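Local coordinates for protein precorrin-8x Methyl Mutase (Thermus thermophilus, PDB 1V9C) that probably catalyses the methyl-group rearrangement of precorrin-8X in adenosylcobalamin biosynthesis, as a precorrin-8X methylmutase of the CobH/CbiC family, at residues M75-F88 with V193-A205. Residues are numbered along the deposited sequence; the frame is centred on the assembly and turned at random.
With SO4 (sulfate ion), chain F; SO4 (sulfate ion), chain E.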
ATOM      1  N   MET B  75       1.732  -6.826  -2.269  1.00 25.18           N
ATOM      2  CA  MET B  75       1.231  -5.921  -1.230  1.00 22.48           C
ATOM      3  C   MET B  75      -0.287  -6.031  -1.150  1.00 19.72           C
ATOM      4  O   MET B  75      -0.864  -6.020  -0.065  1.00 17.66           O
ATOM      5  CB  MET B  75       1.621  -4.460  -1.520  1.00 28.79           C
ATOM      6  CG  MET B  75       3.056  -4.130  -1.171  1.00 32.88           C
ATOM      7  SD  MET B  75       3.389  -2.350  -1.123  1.00 38.59           S
ATOM      8  CE  MET B  75       2.805  -1.917   0.498  1.00 35.60           C
ATOM      9  N   ILE B  76      -0.930  -6.123  -2.306  1.00 11.09           N
ATOM     10  CA  ILE B  76      -2.382  -6.279  -2.335  1.00 15.94           C
ATOM     11  C   ILE B  76      -2.777  -7.630  -1.736  1.00 24.04           C
ATOM     12  O   ILE B  76      -3.678  -7.710  -0.892  1.00 22.80           O
ATOM     13  CB  ILE B  76      -2.915  -6.192  -3.787  1.00 17.08           C
ATOM     14  CG1 ILE B  76      -2.722  -4.760  -4.298  1.00 19.00           C
ATOM     15  CG2 ILE B  76      -4.364  -6.639  -3.861  1.00 12.26           C
ATOM     16  CD1 ILE B  76      -3.190  -4.538  -5.714  1.00  9.27           C
ATOM     17  N   ALA B  77      -2.088  -8.688  -2.164  1.00 25.70           N
ATOM     18  CA  ALA B  77      -2.372 -10.026  -1.669  1.00 28.19           C
ATOM     19  C   ALA B  77      -2.231 -10.065  -0.159  1.00 30.93           C
ATOM     20  O   ALA B  77      -3.122 -10.547   0.534  1.00 30.89           O
ATOM     21  CB  ALA B  77      -1.430 -11.037  -2.300  1.00 29.76           C
ATOM     22  N   CYS B  78      -1.121  -9.538   0.354  1.00 33.98           N
ATOM     23  CA  CYS B  78      -0.894  -9.560   1.792  1.00 37.50           C
ATOM     24  C   CYS B  78      -1.701  -8.498   2.516  1.00 34.54           C
ATOM     25  O   CYS B  78      -2.092  -8.689   3.665  1.00 39.57           O
ATOM     26  CB  CYS B  78       0.590  -9.391   2.112  1.00 44.18           C
ATOM     27  SG  CYS B  78       1.672 -10.750   1.553  1.00 52.71           S
ATOM     28  N   GLY B  79      -1.959  -7.383   1.846  1.00 29.14           N
ATOM     29  CA  GLY B  79      -2.736  -6.336   2.476  1.00 20.93           C
ATOM     30  C   GLY B  79      -4.114  -6.830   2.869  1.00 22.72           C
ATOM     31  O   GLY B  79      -4.654  -6.448   3.905  1.00 23.89           O
ATOM     32  N   LEU B  80      -4.699  -7.696   2.049  1.00 22.05           N
ATOM     33  CA  LEU B  80      -6.021  -8.203   2.367  1.00 18.13           C
ATOM     34  C   LEU B  80      -6.061  -8.889   3.734  1.00 18.82           C
ATOM     35  O   LEU B  80      -5.089  -9.489   4.171  1.00 26.82           O
ATOM     36  CB  LEU B  80      -6.493  -9.143   1.269  1.00 19.69           C
ATOM     37  CG  LEU B  80      -6.669  -8.367  -0.031  1.00 18.03           C
ATOM     38  CD1 LEU B  80      -6.667  -9.326  -1.195  1.00 23.64           C
ATOM     39  CD2 LEU B  80      -7.933  -7.555   0.030  1.00 15.52           C
ATOM     40  N   ASN B  81      -7.205  -8.779   4.396  1.00 15.93           N
ATOM     41  CA  ASN B  81      -7.417  -9.340   5.713  1.00 18.30           C
ATOM     42  C   ASN B  81      -7.914 -10.797   5.626  1.00 22.91           C
ATOM     43  O   ASN B  81      -8.988 -11.054   5.091  1.00 22.08           O
ATOM     44  CB  ASN B  81      -8.451  -8.487   6.439  1.00 15.79           C
ATOM     45  CG  ASN B  81      -8.683  -8.927   7.872  1.00 20.75           C
ATOM     46  OD1 ASN B  81      -9.802  -9.240   8.258  1.00 31.34           O
ATOM     47  ND2 ASN B  81      -7.629  -8.938   8.663  1.00 25.98           N
ATOM     48  N   PRO B  82      -7.143 -11.755   6.177  1.00 24.00           N
ATOM     49  CA  PRO B  82      -7.508 -13.181   6.156  1.00 23.82           C
ATOM     50  C   PRO B  82      -8.913 -13.457   6.683  1.00 23.24           C
ATOM     51  O   PRO B  82      -9.669 -14.223   6.082  1.00 24.69           O
ATOM     52  CB  PRO B  82      -6.419 -13.832   7.011  1.00 26.26           C
ATOM     53  CG  PRO B  82      -5.229 -12.948   6.779  1.00 28.21           C
ATOM     54  CD  PRO B  82      -5.829 -11.556   6.821  1.00 27.33           C
ATOM     55  N   GLU B  83      -9.258 -12.826   7.801  1.00 26.14           N
ATOM     56  CA  GLU B  83     -10.579 -12.968   8.418  1.00 31.10           C
ATOM     57  C   GLU B  83     -11.690 -12.502   7.479  1.00 28.81           C
ATOM     58  O   GLU B  83     -12.816 -12.983   7.540  1.00 28.50           O
ATOM     59  CB  GLU B  83     -10.659 -12.127   9.697  1.00 34.47           C
ATOM     60  CG  GLU B  83      -9.421 -12.210  10.563  1.00 42.59           C
ATOM     61  CD  GLU B  83      -9.382 -13.474  11.381  1.00 46.34           C
ATOM     62  OE1 GLU B  83      -8.283 -13.854  11.843  1.00 45.80           O
ATOM     63  OE2 GLU B  83     -10.463 -14.079  11.565  1.00 52.13           O
ATOM     64  N   ARG B  84     -11.381 -11.547   6.614  1.00 33.98           N
ATOM     65  CA  ARG B  84     -12.401 -11.035   5.708  1.00 36.59           C
ATOM     66  C   ARG B  84     -12.485 -11.897   4.459  1.00 33.76           C
ATOM     67  O   ARG B  84     -13.554 -12.103   3.903  1.00 31.38           O
ATOM     68  CB  ARG B  84     -12.107  -9.566   5.391  1.00 41.16           C
ATOM     69  CG  ARG B  84     -12.285  -8.689   6.639  1.00 49.17           C
ATOM     70  CD  ARG B  84     -11.561  -7.365   6.541  1.00 56.47           C
ATOM     71  NE  ARG B  84     -11.738  -6.565   7.752  1.00 62.75           N
ATOM     72  CZ  ARG B  84     -11.035  -5.471   8.039  1.00 63.80           C
ATOM     73  NH1 ARG B  84     -10.100  -5.041   7.205  1.00 65.13           N
ATOM     74  NH2 ARG B  84     -11.276  -4.798   9.155  1.00 64.92           N
ATOM     75  N   LEU B  85     -11.347 -12.407   4.022  1.00 31.13           N
ATOM     76  CA  LEU B  85     -11.339 -13.283   2.876  1.00 32.01           C
ATOM     77  C   LEU B  85     -12.178 -14.530   3.254  1.00 33.20           C
ATOM     78  O   LEU B  85     -12.876 -15.093   2.416  1.00 28.12           O
ATOM     79  CB  LEU B  85      -9.896 -13.678   2.534  1.00 25.84           C
ATOM     80  CG  LEU B  85      -9.005 -12.588   1.920  1.00 24.64           C
ATOM     81  CD1 LEU B  85      -7.715 -13.207   1.429  1.00 24.23           C
ATOM     82  CD2 LEU B  85      -9.713 -11.891   0.772  1.00 18.38           C
ATOM     83  N   ARG B  86     -12.138 -14.905   4.532  1.00 28.33           N
ATOM     84  CA  ARG B  86     -12.857 -16.065   5.047  1.00 33.01           C
ATOM     85  C   ARG B  86     -14.378 -16.003   4.965  1.00 36.50           C
ATOM     86  O   ARG B  86     -15.027 -17.031   4.838  1.00 37.26           O
ATOM     87  CB  ARG B  86     -12.445 -16.327   6.505  1.00 35.76           C
ATOM     88  CG  ARG B  86     -12.937 -17.666   7.079  1.00 30.28           C
ATOM     89  CD  ARG B  86     -12.760 -17.709   8.591  1.00 24.27           C
ATOM     90  NE  ARG B  86     -11.391 -17.421   9.008  1.00 21.02           N
ATOM     91  CZ  ARG B  86     -11.040 -17.171  10.268  1.00 25.53           C
ATOM     92  NH1 ARG B  86     -11.962 -17.183  11.219  1.00 25.63           N
ATOM     93  NH2 ARG B  86      -9.781 -16.885  10.577  1.00 22.20           N
ATOM     94  N   LEU B  87     -14.958 -14.811   5.038  1.00 39.99           N
ATOM     95  CA  LEU B  87     -16.412 -14.690   4.981  1.00 40.38           C
ATOM     96  C   LEU B  87     -17.038 -15.446   3.804  1.00 42.69           C
ATOM     97  O   LEU B  87     -17.945 -16.254   3.996  1.00 39.95           O
ATOM     98  CB  LEU B  87     -16.825 -13.214   4.954  1.00 39.77           C
ATOM     99  CG  LEU B  87     -16.905 -12.518   6.323  1.00 46.06           C
ATOM    100  CD1 LEU B  87     -15.656 -12.807   7.152  1.00 45.22           C
ATOM    101  CD2 LEU B  87     -17.078 -11.021   6.122  1.00 41.39           C
ATOM    102  N   PHE B  88     -16.574 -15.181   2.589  1.00 41.28           N
ATOM    103  CA  PHE B  88     -17.113 -15.879   1.433  1.00 42.62           C
ATOM    104  C   PHE B  88     -16.004 -16.681   0.759  1.00 46.15           C
ATOM    105  O   PHE B  88     -16.138 -17.084  -0.393  1.00 51.30           O
ATOM    106  CB  PHE B  88     -17.720 -14.898   0.424  1.00 41.23           C
ATOM    107  CG  PHE B  88     -18.739 -13.959   1.015  1.00 40.09           C
ATOM    108  CD1 PHE B  88     -18.339 -12.773   1.633  1.00 38.46           C
ATOM    109  CD2 PHE B  88     -20.100 -14.257   0.953  1.00 41.10           C
ATOM    110  CE1 PHE B  88     -19.280 -11.892   2.181  1.00 31.85           C
ATOM    111  CE2 PHE B  88     -21.054 -13.384   1.497  1.00 39.60           C
ATOM    112  CZ  PHE B  88     -20.638 -12.197   2.113  1.00 38.37           C
ATOM    113  N   VAL B 193      -6.659  -0.449  -3.901  1.00 15.39           N
ATOM    114  CA  VAL B 193      -7.331  -1.696  -4.271  1.00 15.42           C
ATOM    115  C   VAL B 193      -7.767  -2.448  -3.009  1.00 17.54           C
ATOM    116  O   VAL B 193      -8.925  -2.850  -2.893  1.00 20.28           O
ATOM    117  CB  VAL B 193      -6.419  -2.642  -5.084  1.00 12.54           C
ATOM    118  CG1 VAL B 193      -7.221  -3.837  -5.547  1.00 12.47           C
ATOM    119  CG2 VAL B 193      -5.870  -1.922  -6.286  1.00 18.77           C
ATOM    120  N   VAL B 194      -6.838  -2.638  -2.066  1.00 18.28           N
ATOM    121  CA  VAL B 194      -7.164  -3.345  -0.824  1.00 17.69           C
ATOM    122  C   VAL B 194      -8.394  -2.706  -0.137  1.00 17.32           C
ATOM    123  O   VAL B 194      -9.357  -3.391   0.206  1.00 21.33           O
ATOM    124  CB  VAL B 194      -5.947  -3.337   0.154  1.00 19.28           C
ATOM    125  CG1 VAL B 194      -6.355  -3.893   1.514  1.00 17.85           C
ATOM    126  CG2 VAL B 194      -4.785  -4.153  -0.435  1.00 16.08           C
ATOM    127  N   ALA B 195      -8.368  -1.389   0.036  1.00 19.97           N
ATOM    128  CA  ALA B 195      -9.477  -0.683   0.695  1.00 20.91           C
ATOM    129  C   ALA B 195     -10.808  -0.878  -0.027  1.00 17.51           C
ATOM    130  O   ALA B 195     -11.845  -1.081   0.610  1.00 18.51           O
ATOM    131  CB  ALA B 195      -9.149   0.813   0.815  1.00 18.04           C
ATOM    132  N   ALA B 196     -10.774  -0.801  -1.353  1.00 18.26           N
ATOM    133  CA  ALA B 196     -11.967  -0.995  -2.170  1.00 20.27           C
ATOM    134  C   ALA B 196     -12.478  -2.444  -2.026  1.00 23.34           C
ATOM    135  O   ALA B 196     -13.681  -2.679  -1.914  1.00 24.47           O
ATOM    136  CB  ALA B 196     -11.653  -0.683  -3.650  1.00 20.95           C
ATOM    137  N   LEU B 197     -11.565  -3.414  -2.035  1.00 19.85           N
ATOM    138  CA  LEU B 197     -11.966  -4.811  -1.869  1.00 21.42           C
ATOM    139  C   LEU B 197     -12.547  -4.999  -0.465  1.00 24.31           C
ATOM    140  O   LEU B 197     -13.610  -5.582  -0.315  1.00 20.47           O
ATOM    141  CB  LEU B 197     -10.773  -5.757  -2.092  1.00 19.51           C
ATOM    142  CG  LEU B 197     -10.376  -5.890  -3.572  1.00 23.18           C
ATOM    143  CD1 LEU B 197      -9.027  -6.565  -3.767  1.00 22.07           C
ATOM    144  CD2 LEU B 197     -11.468  -6.694  -4.256  1.00 25.84           C
ATOM    145  N   HIS B 198     -11.865  -4.496   0.566  1.00 22.07           N
ATOM    146  CA  HIS B 198     -12.408  -4.642   1.906  1.00 20.85           C
ATOM    147  C   HIS B 198     -13.800  -4.026   1.984  1.00 20.04           C
ATOM    148  O   HIS B 198     -14.688  -4.574   2.624  1.00 20.01           O
ATOM    149  CB  HIS B 198     -11.472  -4.019   2.936  1.00 23.71           C
ATOM    150  CG  HIS B 198     -10.302  -4.889   3.282  1.00 25.30           C
ATOM    151  ND1 HIS B 198      -9.097  -4.385   3.719  1.00 22.03           N
ATOM    152  CD2 HIS B 198     -10.154  -6.235   3.247  1.00 23.38           C
ATOM    153  CE1 HIS B 198      -8.253  -5.377   3.933  1.00 22.54           C
ATOM    154  NE2 HIS B 198      -8.869  -6.512   3.651  1.00 30.66           N
ATOM    155  N   ALA B 199     -14.004  -2.909   1.297  1.00 20.53           N
ATOM    156  CA  ALA B 199     -15.310  -2.265   1.317  1.00 22.72           C
ATOM    157  C   ALA B 199     -16.334  -3.156   0.637  1.00 23.69           C
ATOM    158  O   ALA B 199     -17.467  -3.255   1.091  1.00 29.73           O
ATOM    159  CB  ALA B 199     -15.251  -0.915   0.621  1.00 18.05           C
ATOM    160  N   LEU B 200     -15.936  -3.808  -0.450  1.00 24.45           N
ATOM    161  CA  LEU B 200     -16.857  -4.681  -1.168  1.00 24.81           C
ATOM    162  C   LEU B 200     -17.255  -5.866  -0.322  1.00 24.95           C
ATOM    163  O   LEU B 200     -18.426  -6.228  -0.278  1.00 25.47           O
ATOM    164  CB  LEU B 200     -16.249  -5.149  -2.492  1.00 25.76           C
ATOM    165  CG  LEU B 200     -16.163  -4.003  -3.508  1.00 25.15           C
ATOM    166  CD1 LEU B 200     -15.518  -4.468  -4.806  1.00 25.81           C
ATOM    167  CD2 LEU B 200     -17.557  -3.462  -3.742  1.00 21.18           C
ATOM    168  N   ILE B 201     -16.281  -6.463   0.360  1.00 27.08           N
ATOM    169  CA  ILE B 201     -16.556  -7.597   1.215  1.00 28.38           C
ATOM    170  C   ILE B 201     -17.514  -7.230   2.345  1.00 30.70           C
ATOM    171  O   ILE B 201     -18.474  -7.956   2.602  1.00 32.02           O
ATOM    172  CB  ILE B 201     -15.271  -8.163   1.824  1.00 29.51           C
ATOM    173  CG1 ILE B 201     -14.456  -8.872   0.738  1.00 32.96           C
ATOM    174  CG2 ILE B 201     -15.612  -9.114   2.962  1.00 28.34           C
ATOM    175  CD1 ILE B 201     -13.127  -9.449   1.225  1.00 34.62           C
ATOM    176  N   ARG B 202     -17.253  -6.109   3.016  1.00 30.31           N
ATOM    177  CA  ARG B 202     -18.107  -5.672   4.121  1.00 31.47           C
ATOM    178  C   ARG B 202     -19.543  -5.401   3.663  1.00 33.38           C
ATOM    179  O   ARG B 202     -20.486  -5.709   4.377  1.00 34.53           O
ATOM    180  CB  ARG B 202     -17.537  -4.412   4.771  1.00 29.65           C
ATOM    181  CG  ARG B 202     -18.402  -3.834   5.884  1.00 35.91           C
ATOM    182  CD  ARG B 202     -18.426  -4.759   7.088  1.00 45.58           C
ATOM    183  NE  ARG B 202     -19.243  -4.230   8.178  1.00 58.02           N
ATOM    184  CZ  ARG B 202     -19.007  -3.088   8.822  1.00 63.06           C
ATOM    185  NH1 ARG B 202     -17.968  -2.330   8.497  1.00 63.04           N
ATOM    186  NH2 ARG B 202     -19.815  -2.704   9.801  1.00 66.92           N
ATOM    187  N   LEU B 203     -19.703  -4.811   2.481  1.00 35.33           N
ATOM    188  CA  LEU B 203     -21.033  -4.519   1.949  1.00 39.81           C
ATOM    189  C   LEU B 203     -21.737  -5.833   1.657  1.00 39.08           C
ATOM    190  O   LEU B 203     -22.927  -5.976   1.898  1.00 43.29           O
ATOM    191  CB  LEU B 203     -20.941  -3.711   0.648  1.00 37.71           C
ATOM    192  CG  LEU B 203     -20.940  -2.184   0.690  1.00 40.34           C
ATOM    193  CD1 LEU B 203     -20.573  -1.637  -0.686  1.00 34.53           C
ATOM    194  CD2 LEU B 203     -22.308  -1.686   1.119  1.00 39.57           C
ATOM    195  N   ALA B 204     -20.984  -6.789   1.131  1.00 37.23           N
ATOM    196  CA  ALA B 204     -21.529  -8.086   0.793  1.00 33.83           C
ATOM    197  C   ALA B 204     -21.957  -8.809   2.057  1.00 39.85           C
ATOM    198  O   ALA B 204     -23.059  -9.346   2.131  1.00 43.00           O
ATOM    199  CB  ALA B 204     -20.494  -8.888   0.054  1.00 29.93           C
ATOM    200  N   ALA B 205     -21.073  -8.821   3.050  1.00 42.04           N
ATOM    201  CA  ALA B 205     -21.358  -9.469   4.322  1.00 44.07           C
ATOM    202  C   ALA B 205     -22.653  -8.903   4.908  1.00 44.96           C
ATOM    203  O   ALA B 205     -23.459  -9.630   5.488  1.00 46.53           O
ATOM    204  CB  ALA B 205     -20.203  -9.241   5.283  1.00 44.13           C
TER
HETATM  205  S   SO4 F1004     -14.578  -4.217   8.235  1.00 41.80           S
HETATM  206  O1  SO4 F1004     -13.505  -4.532   7.281  1.00 42.45           O
HETATM  207  O2  SO4 F1004     -15.319  -5.445   8.582  1.00 46.87           O
HETATM  208  O3  SO4 F1004     -15.490  -3.232   7.633  1.00 41.37           O
HETATM  209  O4  SO4 F1004     -13.990  -3.640   9.456  1.00 44.10           O
HETATM  210  S   SO4 E1003      -8.580  -0.997   5.063  1.00 47.82           S
HETATM  211  O1  SO4 E1003      -7.590  -1.866   4.397  1.00 53.58           O
HETATM  212  O2  SO4 E1003      -9.256  -1.724   6.147  1.00 47.68           O
HETATM  213  O3  SO4 E1003      -9.587  -0.584   4.078  1.00 56.74           O
HETATM  214  O4  SO4 E1003      -7.893   0.186   5.615  1.00 49.60           O
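Helix 75-79 and helix 82-88 both pack on helix 193-205, their axes inclined to it by 37° and 45°, and the CA atoms come nearest at Ile76 and Val194, 5.8 Å apart. Here Val194 CG2 lies 3.7 Å from Ile76 CA. The end of the Ile76 side chain reaches Val193, its CD1 3.8 Å from Val193 CG2.

In the middle, the helical course is interrupted at Leu80 and Asn81, and His198 fills the join. The backbone N of Asn81 gives its hydrogen to His198 NE2, 2.9 Å away and nearly in the ring plane. The other ring nitrogen, ND1, donates to O1 of a sulfate (chain E) at 3.0 Å. Two bonds at the ring edge therefore fix its rotation. Arg84 covers one ring face, with NH1 3.7 Å above the centre. Extended from CG to NE, the Arg84 chain crosses the ring; CD makes an off-centre CH-pi contact, and the guanidinium stands steeply, 74° to the ring. Asn81 holds the N-cap position of helix 82-88, and its backbone O accepts from Arg84 N and Leu85 N.

The fold is a doubly wound alpha/beta sheet, and helix 82-88 leads into strand 92-94, outermost in the sheet within this chain; Leu80 and Leu85 also touch Val92 there. Just before the join, Cys78 forms a disulfide with Cys78 of the second subunit.

Arg202 NH1 donates a hydrogen bond to O3 of a second sulfate (chain F) at 2.8 Å; the fit of this sulfate against Arg84 is too close in the model and doubtful in detail. Both sulfates probably come from the crystallisation liquor; their basic surroundings suggest an anion-binding pocket.

Farther along, Ile201 CG2 packs against Leu87 CD2, which also meets Ala205 CB. Phe88 turns its ring edge to the end of helix 193-205: CZ is 3.5 Å from Ala205 N, and CE1 touches Ala204 CB. Ile63 of helix 55-65 also contacts Phe88 and Ala204.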